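Local coordinates for protein terminal oxygenase component of carbazole 1,9a-dioxygenase (Sphingomonas, PDB 3GKQ) that probably catalyses the initial dioxygenation of carbazole, taking electrons through a Rieske [2Fe-2S] cluster to a mononuclear iron site, at residues Ala19-Ala24 with Arg368-Tyr373; Gly177-Phe182 with Arg361-Trp366; Gly227-Leu232 with Ser262-Leu267; Gly269-Asp274 with Gln283-Val288. All coordinates share one frame; numbering follows the deposited sequence.

Contacts 2, 3 and 4 belong to the catalytic part of the chain, and contact 1 ties helix 19-23 onto it. Contacts 1 and 2 share helix 361-373 and have centres about 12 Å apart; Tyr-21 and Glu-179 join them. Contact 2 sits about 9 Å from contact 3 and about 11 Å from contact 4, centre to centre, because its helices pack on the antiparallel sheet. Contacts 3 and 4 adjoin in that sheet through strands 262-266 and 270-274. Along the chain, contact 3 then contact 4 fall between the segments of contact 2, and these between those of contact 1. Contacts 2 to 4 each bring a side chain within about 10 Å of the bound iron.

Contact 1. Residues Ala19-Ala24 with Arg368-Tyr373; sequences APYIDA and RLASQY
Helix 19-23 crosses the C-terminal helix 361-373 almost at a right angle. The axes of segments 19-23 and 368-373 come within 7.9 Å at an angle of 85°. The nearest backbones are those of Tyr-21 and Ser-371, with CA atoms 5.1 Å apart. Ser-371 carries the contact. Its OG accepts a hydrogen bond from the backbone N of Tyr-21 at 3.2 Å, bent to 140° at the hydrogen. The same hydroxyl bonds back to the carbonyl of Arg-367, one turn earlier in its own helix. A chi1 of -70° sets OG opposite the carbonyl carbon of Ser-371, where it can serve both partners. The ring of Pro-20 lies against the same serine, with CD 3.8 Å from Ser-371 CB. This crossing fastens helix 19-23, near the N-terminus, to the last long helix of the catalytic domain, away from the annotated metal sites. An alanine in place of Ser-371 is likely to leave the N-H of Tyr-21 without this acceptor and the two helices less firmly joined. Tyr-21 CD1 is 4.2 Å from Ala-370 CB, an apolar contact. The phenol then leads away from segment 368-373, with CG anti to the backbone N. Its OH bonds to Glu-179, and its ring meets those of Trp-366 and Trp-351 at steep angles.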
loop_
_atom_site.group_PDB
_atom_site.type_symbol
_atom_site.label_atom_id
_atom_site.label_comp_id
_atom_site.label_asym_id
_atom_site.label_seq_id
_atom_site.Cartn_x
_atom_site.Cartn_y
_atom_site.Cartn_z
ATOM N N ALA A 19 2.655 -29.980 -7.166
ATOM C CA ALA A 19 2.336 -28.770 -7.915
ATOM C C ALA A 19 0.990 -28.172 -7.486
ATOM O O ALA A 19 0.857 -26.958 -7.374
ATOM C CB ALA A 19 2.325 -29.069 -9.408
ATOM N N PRO A 20 -0.031 -29.017 -7.246
ATOM C CA PRO A 20 -1.331 -28.474 -6.830
ATOM C C PRO A 20 -1.229 -27.688 -5.518
ATOM O O PRO A 20 -1.869 -26.653 -5.348
ATOM C CB PRO A 20 -2.199 -29.723 -6.689
ATOM C CG PRO A 20 -1.611 -30.658 -7.709
ATOM C CD PRO A 20 -0.122 -30.467 -7.489
ATOM N N TYR A 21 -0.420 -28.199 -4.596
ATOM C CA TYR A 21 -0.211 -27.558 -3.303
ATOM C C TYR A 21 0.395 -26.180 -3.538
ATOM O O TYR A 21 0.033 -25.206 -2.877
ATOM C CB TYR A 21 0.732 -28.416 -2.453
ATOM C CG TYR A 21 1.078 -27.861 -1.089
ATOM C CD1 TYR A 21 0.152 -27.885 -0.048
ATOM C CD2 TYR A 21 2.354 -27.363 -0.826
ATOM C CE1 TYR A 21 0.489 -27.435 1.227
ATOM C CE2 TYR A 21 2.704 -26.908 0.446
ATOM C CZ TYR A 21 1.770 -26.952 1.467
ATOM O OH TYR A 21 2.125 -26.542 2.730
ATOM N N ILE A 22 1.321 -26.104 -4.488
ATOM C CA ILE A 22 1.958 -24.836 -4.823
ATOM C C ILE A 22 0.927 -23.818 -5.316
ATOM O O ILE A 22 1.052 -22.621 -5.048
ATOM C CB ILE A 22 3.039 -25.032 -5.909
ATOM C CG1 ILE A 22 4.230 -25.790 -5.312
ATOM C CG2 ILE A 22 3.489 -23.675 -6.460
ATOM C CD1 ILE A 22 5.301 -26.149 -6.317
ATOM N N ASP A 23 -0.094 -24.292 -6.027
ATOM C CA ASP A 23 -1.138 -23.404 -6.543
ATOM C C ASP A 23 -2.232 -23.071 -5.529
ATOM O O ASP A 23 -2.994 -22.124 -5.734
ATOM C CB ASP A 23 -1.810 -24.012 -7.781
ATOM C CG ASP A 23 -0.882 -24.094 -8.973
ATOM O OD1 ASP A 23 -0.200 -23.087 -9.272
ATOM O OD2 ASP A 23 -0.840 -25.162 -9.621
ATOM N N ALA A 24 -2.304 -23.841 -4.444
ATOM C CA ALA A 24 -3.342 -23.655 -3.426
ATOM C C ALA A 24 -3.114 -22.504 -2.451
ATOM O O ALA A 24 -3.205 -22.679 -1.235
ATOM C CB ALA A 24 -3.528 -24.952 -2.647
ATOM N N ARG A 368 2.652 -33.911 -0.827
ATOM C CA ARG A 368 2.249 -34.908 -1.819
ATOM C C ARG A 368 0.825 -35.386 -1.540
ATOM O O ARG A 368 -0.010 -35.450 -2.447
ATOM C CB ARG A 368 3.202 -36.110 -1.796
ATOM C CG ARG A 368 4.626 -35.797 -2.243
ATOM C CD ARG A 368 5.554 -36.973 -1.963
ATOM N NE ARG A 368 5.229 -38.137 -2.779
ATOM C CZ ARG A 368 5.737 -38.369 -3.988
ATOM N NH1 ARG A 368 6.603 -37.516 -4.523
ATOM N NH2 ARG A 368 5.373 -39.450 -4.667
ATOM N N LEU A 369 0.551 -35.721 -0.285
ATOM C CA LEU A 369 -0.775 -36.192 0.103
ATOM C C LEU A 369 -1.818 -35.099 -0.120
ATOM O O LEU A 369 -2.877 -35.351 -0.698
ATOM C CB LEU A 369 -0.774 -36.640 1.572
ATOM C CG LEU A 369 -2.117 -37.123 2.144
ATOM C CD1 LEU A 369 -1.893 -38.264 3.122
ATOM C CD2 LEU A 369 -2.832 -35.968 2.816
ATOM N N ALA A 370 -1.513 -33.885 0.323
ATOM C CA ALA A 370 -2.440 -32.775 0.155
ATOM C C ALA A 370 -2.723 -32.521 -1.326
ATOM O O ALA A 370 -3.862 -32.244 -1.708
ATOM C CB ALA A 370 -1.877 -31.516 0.800
ATOM N N SER A 371 -1.680 -32.605 -2.150
ATOM C CA SER A 371 -1.808 -32.377 -3.590
ATOM C C SER A 371 -2.700 -33.420 -4.248
ATOM O O SER A 371 -3.543 -33.103 -5.089
ATOM C CB SER A 371 -0.427 -32.413 -4.265
ATOM O OG SER A 371 0.349 -31.278 -3.917
ATOM N N GLN A 372 -2.505 -34.670 -3.862
ATOM C CA GLN A 372 -3.272 -35.755 -4.436
ATOM C C GLN A 372 -4.704 -35.909 -3.929
ATOM O O GLN A 372 -5.592 -36.218 -4.716
ATOM C CB GLN A 372 -2.527 -37.077 -4.240
ATOM C CG GLN A 372 -3.352 -38.299 -4.610
ATOM C CD GLN A 372 -2.508 -39.541 -4.809
ATOM O OE1 GLN A 372 -1.567 -39.796 -4.055
ATOM N NE2 GLN A 372 -2.848 -40.329 -5.824
ATOM N N TYR A 373 -4.937 -35.670 -2.640
ATOM C CA TYR A 373 -6.273 -35.869 -2.085
ATOM C C TYR A 373 -7.181 -34.692 -1.756
ATOM O O TYR A 373 -8.326 -34.907 -1.362
ATOM C CB TYR A 373 -6.161 -36.785 -0.868
ATOM C CG TYR A 373 -5.619 -38.137 -1.247
ATOM C CD1 TYR A 373 -6.425 -39.074 -1.897
ATOM C CD2 TYR A 373 -4.274 -38.451 -1.045
ATOM C CE1 TYR A 373 -5.905 -40.288 -2.346
ATOM C CE2 TYR A 373 -3.743 -39.661 -1.490
ATOM C CZ TYR A 373 -4.565 -40.573 -2.140
ATOM O OH TYR A 373 -4.045 -41.766 -2.587
#

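Contact 2. Residues Gly177-Phe182 with Arg361-Trp366; sequences GVENGF and RAIIEW
Val-178 presses one methyl against the indole of Trp-366, and the two side chains cross at about a right angle. CG1 of Val-178 is 3.6 Å from Trp-366 CE2 and lies above one side of the ring system, displaced toward its rim. A chi1 of -166° puts this methyl opposite the valine's own N and directs it at the indole. Phe-182 approaches the other helix with the edge of its ring. Its CE2 is 3.3 Å from the carbonyl O of Ala-362, which lies near the ring plane, and 3.7 Å from Ala-362 CB. On the same ring, CD2 is 4.1 Å from Trp-366 CB. Glu-179 and Ile-363 also cross at about a right angle. The glutamate chain bends at chi2 (-84°), which brings OE1 to 3.2 Å from Ile-363 CG1. That carboxylate is also charge-paired: OE1 forms salt bridges with Arg-367 and with Arg-75 of the second subunit, a residue of the cluster pocket there. A water accepts from Ile-363 N at 2.9 Å and gives a weak bond to Phe-182 O. Beneath the helices, Phe-182 and Trp-366 both rest on Val-265 of the sheet. Helix packing over a curved antiparallel sheet is characteristic of the Bet v 1-like catalytic domain of Rieske oxygenases, and here the Phe-182 side chain comes within about 10 Å of the mononuclear iron.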
loop_
_atom_site.group_PDB
_atom_site.type_symbol
_atom_site.label_atom_id
_atom_site.label_comp_id
_atom_site.label_asym_id
_atom_site.label_seq_id
_atom_site.Cartn_x
_atom_site.Cartn_y
_atom_site.Cartn_z
ATOM N N GLY A 177 1.696 -21.729 7.993
ATOM C CA GLY A 177 1.245 -22.247 9.271
ATOM C C GLY A 177 1.349 -23.760 9.309
ATOM O O GLY A 177 1.872 -24.328 10.269
ATOM N N VAL A 178 0.866 -24.419 8.258
ATOM C CA VAL A 178 0.915 -25.878 8.193
ATOM C C VAL A 178 2.355 -26.361 8.083
ATOM O O VAL A 178 2.744 -27.320 8.748
ATOM C CB VAL A 178 0.117 -26.423 6.984
ATOM C CG1 VAL A 178 -0.092 -27.926 7.134
ATOM C CG2 VAL A 178 -1.218 -25.727 6.888
ATOM N N GLU A 179 3.144 -25.700 7.239
ATOM C CA GLU A 179 4.546 -26.063 7.065
ATOM C C GLU A 179 5.231 -26.002 8.438
ATOM O O GLU A 179 5.874 -26.961 8.864
ATOM C CB GLU A 179 5.239 -25.091 6.095
ATOM C CG GLU A 179 4.784 -25.150 4.618
ATOM C CD GLU A 179 5.485 -26.240 3.810
ATOM O OE1 GLU A 179 6.710 -26.412 3.985
ATOM O OE2 GLU A 179 4.820 -26.915 2.990
ATOM N N ASN A 180 5.079 -24.872 9.126
ATOM C CA ASN A 180 5.677 -24.681 10.451
ATOM C C ASN A 180 5.136 -25.688 11.476
ATOM O O ASN A 180 5.894 -26.252 12.263
ATOM C CB ASN A 180 5.417 -23.242 10.927
ATOM C CG ASN A 180 5.737 -23.031 12.405
ATOM O OD1 ASN A 180 4.842 -22.762 13.211
ATOM N ND2 ASN A 180 7.010 -23.133 12.761
ATOM N N GLY A 181 3.827 -25.918 11.454
ATOM C CA GLY A 181 3.231 -26.852 12.394
ATOM C C GLY A 181 3.721 -28.292 12.291
ATOM O O GLY A 181 4.026 -28.920 13.304
ATOM N N PHE A 182 3.805 -28.811 11.069
ATOM C CA PHE A 182 4.237 -30.188 10.839
ATOM C C PHE A 182 5.737 -30.332 10.544
ATOM O O PHE A 182 6.153 -31.229 9.817
ATOM C CB PHE A 182 3.419 -30.782 9.689
ATOM C CG PHE A 182 3.503 -32.277 9.587
ATOM C CD1 PHE A 182 3.154 -33.081 10.666
ATOM C CD2 PHE A 182 3.905 -32.884 8.400
ATOM C CE1 PHE A 182 3.199 -34.468 10.566
ATOM C CE2 PHE A 182 3.952 -34.271 8.290
ATOM C CZ PHE A 182 3.599 -35.063 9.374
ATOM N N ARG A 361 11.433 -34.662 5.290
ATOM C CA ARG A 361 10.749 -35.740 4.582
ATOM C C ARG A 361 9.265 -35.728 4.952
ATOM O O ARG A 361 8.405 -36.019 4.123
ATOM C CB ARG A 361 11.365 -37.094 4.954
ATOM C CG ARG A 361 10.614 -38.318 4.409
ATOM C CD ARG A 361 10.535 -38.315 2.885
ATOM N NE ARG A 361 9.842 -39.497 2.373
ATOM C CZ ARG A 361 10.389 -40.705 2.266
ATOM N NH1 ARG A 361 11.651 -40.907 2.632
ATOM N NH2 ARG A 361 9.670 -41.720 1.798
ATOM N N ALA A 362 8.971 -35.379 6.199
ATOM C CA ALA A 362 7.591 -35.336 6.674
ATOM C C ALA A 362 6.742 -34.287 5.944
ATOM O O ALA A 362 5.642 -34.589 5.483
ATOM C CB ALA A 362 7.567 -35.074 8.179
ATOM N N ILE A 363 7.247 -33.060 5.840
ATOM C CA ILE A 363 6.498 -32.003 5.169
ATOM C C ILE A 363 6.301 -32.357 3.696
ATOM O O ILE A 363 5.253 -32.072 3.111
ATOM C CB ILE A 363 7.210 -30.624 5.281
ATOM C CG1 ILE A 363 6.254 -29.508 4.853
ATOM C CG2 ILE A 363 8.431 -30.582 4.390
ATOM C CD1 ILE A 363 4.988 -29.433 5.698
ATOM N N ILE A 364 7.305 -32.988 3.101
ATOM C CA ILE A 364 7.218 -33.392 1.707
ATOM C C ILE A 364 6.086 -34.405 1.532
ATOM O O ILE A 364 5.349 -34.356 0.548
ATOM C CB ILE A 364 8.553 -34.003 1.226
ATOM C CG1 ILE A 364 9.621 -32.908 1.169
ATOM C CG2 ILE A 364 8.383 -34.632 -0.151
ATOM C CD1 ILE A 364 11.015 -33.428 0.891
ATOM N N GLU A 365 5.940 -35.314 2.490
ATOM C CA GLU A 365 4.877 -36.310 2.414
ATOM C C GLU A 365 3.520 -35.625 2.522
ATOM O O GLU A 365 2.549 -36.057 1.899
ATOM C CB GLU A 365 5.024 -37.358 3.526
ATOM C CG GLU A 365 6.125 -38.371 3.268
ATOM C CD GLU A 365 5.943 -39.094 1.943
ATOM O OE1 GLU A 365 4.858 -39.676 1.723
ATOM O OE2 GLU A 365 6.883 -39.077 1.122
ATOM N N TRP A 366 3.453 -34.562 3.315
ATOM C CA TRP A 366 2.208 -33.817 3.469
ATOM C C TRP A 366 1.849 -33.105 2.160
ATOM O O TRP A 366 0.706 -33.152 1.710
ATOM C CB TRP A 366 2.332 -32.804 4.616
ATOM C CG TRP A 366 1.538 -31.542 4.413
ATOM C CD1 TRP A 366 2.034 -30.303 4.108
ATOM C CD2 TRP A 366 0.111 -31.402 4.462
ATOM N NE1 TRP A 366 1.006 -29.403 3.966
ATOM C CE2 TRP A 366 -0.184 -30.048 4.177
ATOM C CE3 TRP A 366 -0.945 -32.286 4.716
ATOM C CZ2 TRP A 366 -1.496 -29.557 4.140
ATOM C CZ3 TRP A 366 -2.251 -31.798 4.678
ATOM C CH2 TRP A 366 -2.512 -30.444 4.392
HETATM O O HOH W 1 8.937 -32.335 8.105
#

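Contact 3. Residues Gly227-Leu232 with Ser262-Leu267; sequences GVFDLL and SISVWL
Asp-230 N gives the shortest hydrogen bond between the two strands, 2.8 Å to the carbonyl O of Ile-263 and nearly straight at 173°. Further along, Val-228 and Val-265 form a hydrogen-bonded antiparallel pair, with Val-228 N to Val-265 O at 2.9 Å and the return bond from Val-265 N to Val-228 O at 3.0 Å. Phe-229 and Trp-266 meet on the face that also carries Ser-264. They form an offset edge-to-face pair: the edge of the indole points at the face of the phenyl, with planes at 87° and the phenyl and six-membered ring centroids 5.2 Å apart. Ser-264 helps to hold the indole in this pose. Its chi1 of 56° places OG between the backbone N and the carbonyl carbon, where it accepts from Trp-266 NE1 at 2.9 Å. Its CB also packs against Phe-229 CD1. Strands 227-230 and 262-266 are adjacent members of the large antiparallel sheet of the catalytic domain, flanked by strands 216-219 and 270-274. Gly-227 faces Trp-266 in a non-hydrogen-bonded pair, and Trp-266 CE3 lies 3.3 Å from Gly-227 N. The lack of a side chain lets the indole and Val-265 O come this close. On the opposite face, Asp-230 and Ile-263 lie side by side, and Val-228 and Val-265 pack together beneath helix 361-373. Asp-230 OD1 also accepts from Leu-232 N, an Asx turn where the strand ends. The Ile-263 side chain is about 8 Å from the bound iron.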
loop_
_atom_site.group_PDB
_atom_site.type_symbol
_atom_site.label_atom_id
_atom_site.label_comp_id
_atom_site.label_asym_id
_atom_site.label_seq_id
_atom_site.Cartn_x
_atom_site.Cartn_y
_atom_site.Cartn_z
ATOM N N GLY A 227 -4.202 -38.055 6.177
ATOM C CA GLY A 227 -3.103 -37.259 6.685
ATOM C C GLY A 227 -1.797 -38.010 6.776
ATOM O O GLY A 227 -1.667 -39.125 6.261
ATOM N N VAL A 228 -0.829 -37.394 7.448
ATOM C CA VAL A 228 0.496 -37.977 7.606
ATOM C C VAL A 228 0.920 -37.996 9.067
ATOM O O VAL A 228 0.695 -37.032 9.800
ATOM C CB VAL A 228 1.550 -37.164 6.814
ATOM C CG1 VAL A 228 2.920 -37.824 6.932
ATOM C CG2 VAL A 228 1.126 -37.039 5.355
ATOM N N PHE A 229 1.523 -39.104 9.484
ATOM C CA PHE A 229 2.011 -39.252 10.849
ATOM C C PHE A 229 3.511 -39.020 10.824
ATOM O O PHE A 229 4.223 -39.579 9.989
ATOM C CB PHE A 229 1.734 -40.666 11.382
ATOM C CG PHE A 229 0.340 -40.862 11.896
ATOM C CD1 PHE A 229 -0.029 -40.375 13.146
ATOM C CD2 PHE A 229 -0.612 -41.521 11.126
ATOM C CE1 PHE A 229 -1.329 -40.542 13.621
ATOM C CE2 PHE A 229 -1.914 -41.692 11.593
ATOM C CZ PHE A 229 -2.271 -41.200 12.843
ATOM N N ASP A 230 3.992 -38.186 11.734
ATOM C CA ASP A 230 5.413 -37.915 11.810
ATOM C C ASP A 230 6.038 -38.965 12.717
ATOM O O ASP A 230 5.797 -38.987 13.926
ATOM C CB ASP A 230 5.644 -36.505 12.350
ATOM C CG ASP A 230 7.086 -36.243 12.695
ATOM O OD1 ASP A 230 7.981 -36.847 12.064
ATOM O OD2 ASP A 230 7.325 -35.412 13.597
ATOM N N LEU A 231 6.829 -39.845 12.108
ATOM C CA LEU A 231 7.485 -40.938 12.814
ATOM C C LEU A 231 8.994 -40.735 13.012
ATOM O O LEU A 231 9.745 -41.708 13.092
ATOM C CB LEU A 231 7.256 -42.248 12.052
ATOM C CG LEU A 231 5.814 -42.668 11.731
ATOM C CD1 LEU A 231 5.851 -43.956 10.911
ATOM C CD2 LEU A 231 5.008 -42.876 13.017
ATOM N N LEU A 232 9.437 -39.483 13.084
ATOM C CA LEU A 232 10.857 -39.198 13.275
ATOM C C LEU A 232 11.213 -39.524 14.728
ATOM O O LEU A 232 12.299 -40.033 15.020
ATOM C CB LEU A 232 11.142 -37.719 12.991
ATOM C CG LEU A 232 12.569 -37.271 12.624
ATOM C CD1 LEU A 232 12.624 -35.753 12.600
ATOM C CD2 LEU A 232 13.578 -37.798 13.617
ATOM N N SER A 262 3.358 -38.125 19.339
ATOM C CA SER A 262 2.730 -38.409 18.058
ATOM C C SER A 262 2.202 -37.136 17.413
ATOM O O SER A 262 1.238 -36.535 17.899
ATOM C CB SER A 262 1.577 -39.392 18.240
ATOM O OG SER A 262 0.837 -39.519 17.038
ATOM N N ILE A 263 2.841 -36.729 16.320
ATOM C CA ILE A 263 2.429 -35.537 15.591
ATOM C C ILE A 263 1.896 -35.967 14.229
ATOM O O ILE A 263 2.439 -36.876 13.599
ATOM C CB ILE A 263 3.608 -34.569 15.381
ATOM C CG1 ILE A 263 4.265 -34.253 16.725
ATOM C CG2 ILE A 263 3.117 -33.283 14.732
ATOM C CD1 ILE A 263 5.433 -33.301 16.622
ATOM N N SER A 264 0.826 -35.320 13.781
ATOM C CA SER A 264 0.235 -35.652 12.492
ATOM C C SER A 264 -0.505 -34.456 11.900
ATOM O O SER A 264 -0.987 -33.593 12.629
ATOM C CB SER A 264 -0.725 -36.836 12.643
ATOM O OG SER A 264 -1.719 -36.573 13.620
ATOM N N VAL A 265 -0.586 -34.409 10.574
ATOM C CA VAL A 265 -1.277 -33.322 9.890
ATOM C C VAL A 265 -2.338 -33.939 8.991
ATOM O O VAL A 265 -2.110 -34.983 8.381
ATOM C CB VAL A 265 -0.292 -32.457 9.053
ATOM C CG1 VAL A 265 0.344 -33.294 7.940
ATOM C CG2 VAL A 265 -1.024 -31.253 8.472
ATOM N N TRP A 266 -3.498 -33.295 8.908
ATOM C CA TRP A 266 -4.605 -33.823 8.113
ATOM C C TRP A 266 -5.266 -32.791 7.205
ATOM O O TRP A 266 -5.306 -31.603 7.529
ATOM C CB TRP A 266 -5.673 -34.394 9.052
ATOM C CG TRP A 266 -5.098 -35.253 10.126
ATOM C CD1 TRP A 266 -4.466 -34.835 11.264
ATOM C CD2 TRP A 266 -4.997 -36.680 10.110
ATOM N NE1 TRP A 266 -3.968 -35.914 11.952
ATOM C CE2 TRP A 266 -4.279 -37.059 11.267
ATOM C CE3 TRP A 266 -5.437 -37.675 9.227
ATOM C CZ2 TRP A 266 -3.991 -38.396 11.564
ATOM C CZ3 TRP A 266 -5.148 -39.008 9.523
ATOM C CH2 TRP A 266 -4.430 -39.353 10.683
ATOM N N LEU A 267 -5.780 -33.251 6.065
ATOM C CA LEU A 267 -6.483 -32.362 5.149
ATOM C C LEU A 267 -7.713 -31.886 5.919
ATOM O O LEU A 267 -8.273 -32.642 6.717
ATOM C CB LEU A 267 -6.915 -33.119 3.887
ATOM C CG LEU A 267 -5.896 -33.178 2.744
ATOM C CD1 LEU A 267 -6.385 -34.123 1.658
ATOM C CD2 LEU A 267 -5.686 -31.778 2.172
#

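Contact 4. Residues Gly269-Asp274 with Gln283-Val288; sequences GVLKVD and QFEWYV
Strands 270-274 and 283-288 run antiparallel at 163°, with Leu-271 paired to Glu-285 and Val-273 to Gln-283 by two hydrogen bonds each. The shortest joins Leu-271 N to Glu-285 O at 2.7 Å. Val-270 lies alongside Trp-286. Its CG2, anti to the backbone N, is thereby set over the centre of the six-membered ring, a CH-pi contact of 3.7 Å to the centroid. Replacing Trp-286 by an alanine is likely to leave that methyl without its aromatic cover and Phe-156 without an edge-to-face partner. The extended Lys-272 chain lies alongside Phe-284, with CG 3.8 Å from Phe-284 CE1, and its amino group reaches Pro-154 O. The strands form a beta hairpin in the antiparallel sheet of the catalytic domain, and Gly-269 and Val-270 make a classic bulge opposite Trp-266. On the other face, Leu-271 CD2 is 3.6 Å from Glu-285 OE1. Tyr-287 OH donates to Glu-285 OE1 at 2.6 Å, and Tyr-297 takes OE2. The side chain of Glu-285 is about 6 Å from the bound iron(II) ion.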
loop_
_atom_site.group_PDB
_atom_site.type_symbol
_atom_site.label_atom_id
_atom_site.label_comp_id
_atom_site.label_asym_id
_atom_site.label_seq_id
_atom_site.Cartn_x
_atom_site.Cartn_y
_atom_site.Cartn_z
ATOM N N GLY A 269 -5.879 -29.240 6.381
ATOM C CA GLY A 269 -4.681 -28.596 6.896
ATOM C C GLY A 269 -4.794 -28.349 8.389
ATOM O O GLY A 269 -4.804 -27.203 8.844
ATOM N N VAL A 270 -4.890 -29.432 9.157
ATOM C CA VAL A 270 -5.027 -29.329 10.606
ATOM C C VAL A 270 -4.032 -30.242 11.316
ATOM O O VAL A 270 -3.872 -31.411 10.959
ATOM C CB VAL A 270 -6.476 -29.664 11.040
ATOM C CG1 VAL A 270 -6.904 -30.976 10.431
ATOM C CG2 VAL A 270 -6.576 -29.718 12.551
ATOM N N LEU A 271 -3.364 -29.690 12.322
ATOM C CA LEU A 271 -2.355 -30.418 13.076
ATOM C C LEU A 271 -2.870 -31.044 14.367
ATOM O O LEU A 271 -3.802 -30.534 14.997
ATOM C CB LEU A 271 -1.202 -29.477 13.420
ATOM C CG LEU A 271 0.046 -30.062 14.089
ATOM C CD1 LEU A 271 0.917 -30.741 13.042
ATOM C CD2 LEU A 271 0.828 -28.943 14.767
ATOM N N LYS A 272 -2.256 -32.162 14.743
ATOM C CA LYS A 272 -2.587 -32.857 15.983
ATOM C C LYS A 272 -1.282 -33.243 16.670
ATOM O O LYS A 272 -0.496 -34.026 16.131
ATOM C CB LYS A 272 -3.411 -34.122 15.723
ATOM C CG LYS A 272 -3.728 -34.893 17.013
ATOM C CD LYS A 272 -4.521 -36.161 16.751
ATOM C CE LYS A 272 -4.737 -36.954 18.038
ATOM N NZ LYS A 272 -5.482 -38.222 17.781
ATOM N N VAL A 273 -1.046 -32.671 17.847
ATOM C CA VAL A 273 0.158 -32.964 18.623
ATOM C C VAL A 273 -0.307 -33.696 19.878
ATOM O O VAL A 273 -1.047 -33.144 20.698
ATOM C CB VAL A 273 0.896 -31.672 19.006
ATOM C CG1 VAL A 273 2.191 -32.003 19.719
ATOM C CG2 VAL A 273 1.181 -30.850 17.749
ATOM N N ASP A 274 0.123 -34.945 20.024
ATOM C CA ASP A 274 -0.306 -35.754 21.153
ATOM C C ASP A 274 0.820 -36.495 21.875
ATOM O O ASP A 274 1.553 -37.275 21.265
ATOM C CB ASP A 274 -1.354 -36.745 20.653
ATOM C CG ASP A 274 -2.121 -37.400 21.773
ATOM O OD1 ASP A 274 -2.349 -36.738 22.807
ATOM O OD2 ASP A 274 -2.514 -38.575 21.604
ATOM N N GLN A 283 -3.195 -31.246 21.646
ATOM C CA GLN A 283 -3.373 -29.986 20.945
ATOM C C GLN A 283 -3.731 -30.175 19.474
ATOM O O GLN A 283 -3.139 -31.002 18.776
ATOM C CB GLN A 283 -2.113 -29.132 21.067
ATOM C CG GLN A 283 -2.291 -27.725 20.518
ATOM C CD GLN A 283 -1.177 -26.798 20.941
ATOM O OE1 GLN A 283 -0.731 -26.837 22.085
ATOM N NE2 GLN A 283 -0.729 -25.943 20.025
ATOM N N PHE A 284 -4.710 -29.398 19.023
ATOM C CA PHE A 284 -5.187 -29.430 17.642
ATOM C C PHE A 284 -5.055 -28.011 17.088
ATOM O O PHE A 284 -5.463 -27.051 17.745
ATOM C CB PHE A 284 -6.659 -29.848 17.602
ATOM C CG PHE A 284 -6.935 -31.191 18.227
ATOM C CD1 PHE A 284 -6.840 -32.359 17.476
ATOM C CD2 PHE A 284 -7.319 -31.284 19.562
ATOM C CE1 PHE A 284 -7.128 -33.602 18.044
ATOM C CE2 PHE A 284 -7.608 -32.522 20.139
ATOM C CZ PHE A 284 -7.514 -33.683 19.378
ATOM N N GLU A 285 -4.493 -27.871 15.889
ATOM C CA GLU A 285 -4.328 -26.547 15.289
ATOM C C GLU A 285 -4.839 -26.466 13.856
ATOM O O GLU A 285 -4.606 -27.369 13.054
ATOM C CB GLU A 285 -2.855 -26.132 15.269
ATOM C CG GLU A 285 -2.128 -26.214 16.591
ATOM C CD GLU A 285 -0.799 -25.483 16.550
ATOM O OE1 GLU A 285 -0.089 -25.580 15.522
ATOM O OE2 GLU A 285 -0.463 -24.814 17.548
ATOM N N TRP A 286 -5.529 -25.370 13.547
ATOM C CA TRP A 286 -6.047 -25.105 12.204
ATOM C C TRP A 286 -5.348 -23.846 11.698
ATOM O O TRP A 286 -4.981 -22.970 12.483
ATOM C CB TRP A 286 -7.558 -24.847 12.232
ATOM C CG TRP A 286 -8.423 -26.077 12.129
ATOM C CD1 TRP A 286 -8.983 -26.592 10.997
ATOM C CD2 TRP A 286 -8.846 -26.925 13.205
ATOM N NE1 TRP A 286 -9.736 -27.705 11.299
ATOM C CE2 TRP A 286 -9.668 -27.932 12.651
ATOM C CE3 TRP A 286 -8.610 -26.932 14.589
ATOM C CZ2 TRP A 286 -10.259 -28.935 13.426
ATOM C CZ3 TRP A 286 -9.194 -27.929 15.363
ATOM C CH2 TRP A 286 -10.011 -28.917 14.777
ATOM N N TYR A 287 -5.164 -23.770 10.385
ATOM C CA TYR A 287 -4.538 -22.625 9.736
ATOM C C TYR A 287 -5.498 -22.326 8.593
ATOM O O TYR A 287 -5.240 -22.674 7.445
ATOM C CB TYR A 287 -3.172 -23.022 9.185
ATOM C CG TYR A 287 -2.341 -23.798 10.172
ATOM C CD1 TYR A 287 -1.636 -23.150 11.185
ATOM C CD2 TYR A 287 -2.299 -25.187 10.123
ATOM C CE1 TYR A 287 -0.905 -23.876 12.131
ATOM C CE2 TYR A 287 -1.577 -25.918 11.060
ATOM C CZ TYR A 287 -0.884 -25.258 12.059
ATOM O OH TYR A 287 -0.173 -25.991 12.981
ATOM N N VAL A 288 -6.613 -21.689 8.932
ATOM C CA VAL A 288 -7.654 -21.380 7.970
ATOM C C VAL A 288 -7.352 -20.170 7.112
ATOM O O VAL A 288 -7.181 -19.057 7.613
ATOM C CB VAL A 288 -9.007 -21.166 8.684
ATOM C CG1 VAL A 288 -10.125 -21.057 7.659
ATOM C CG2 VAL A 288 -9.268 -22.318 9.652
HETATM O O HOH W 2 -7.001 -25.578 8.504
#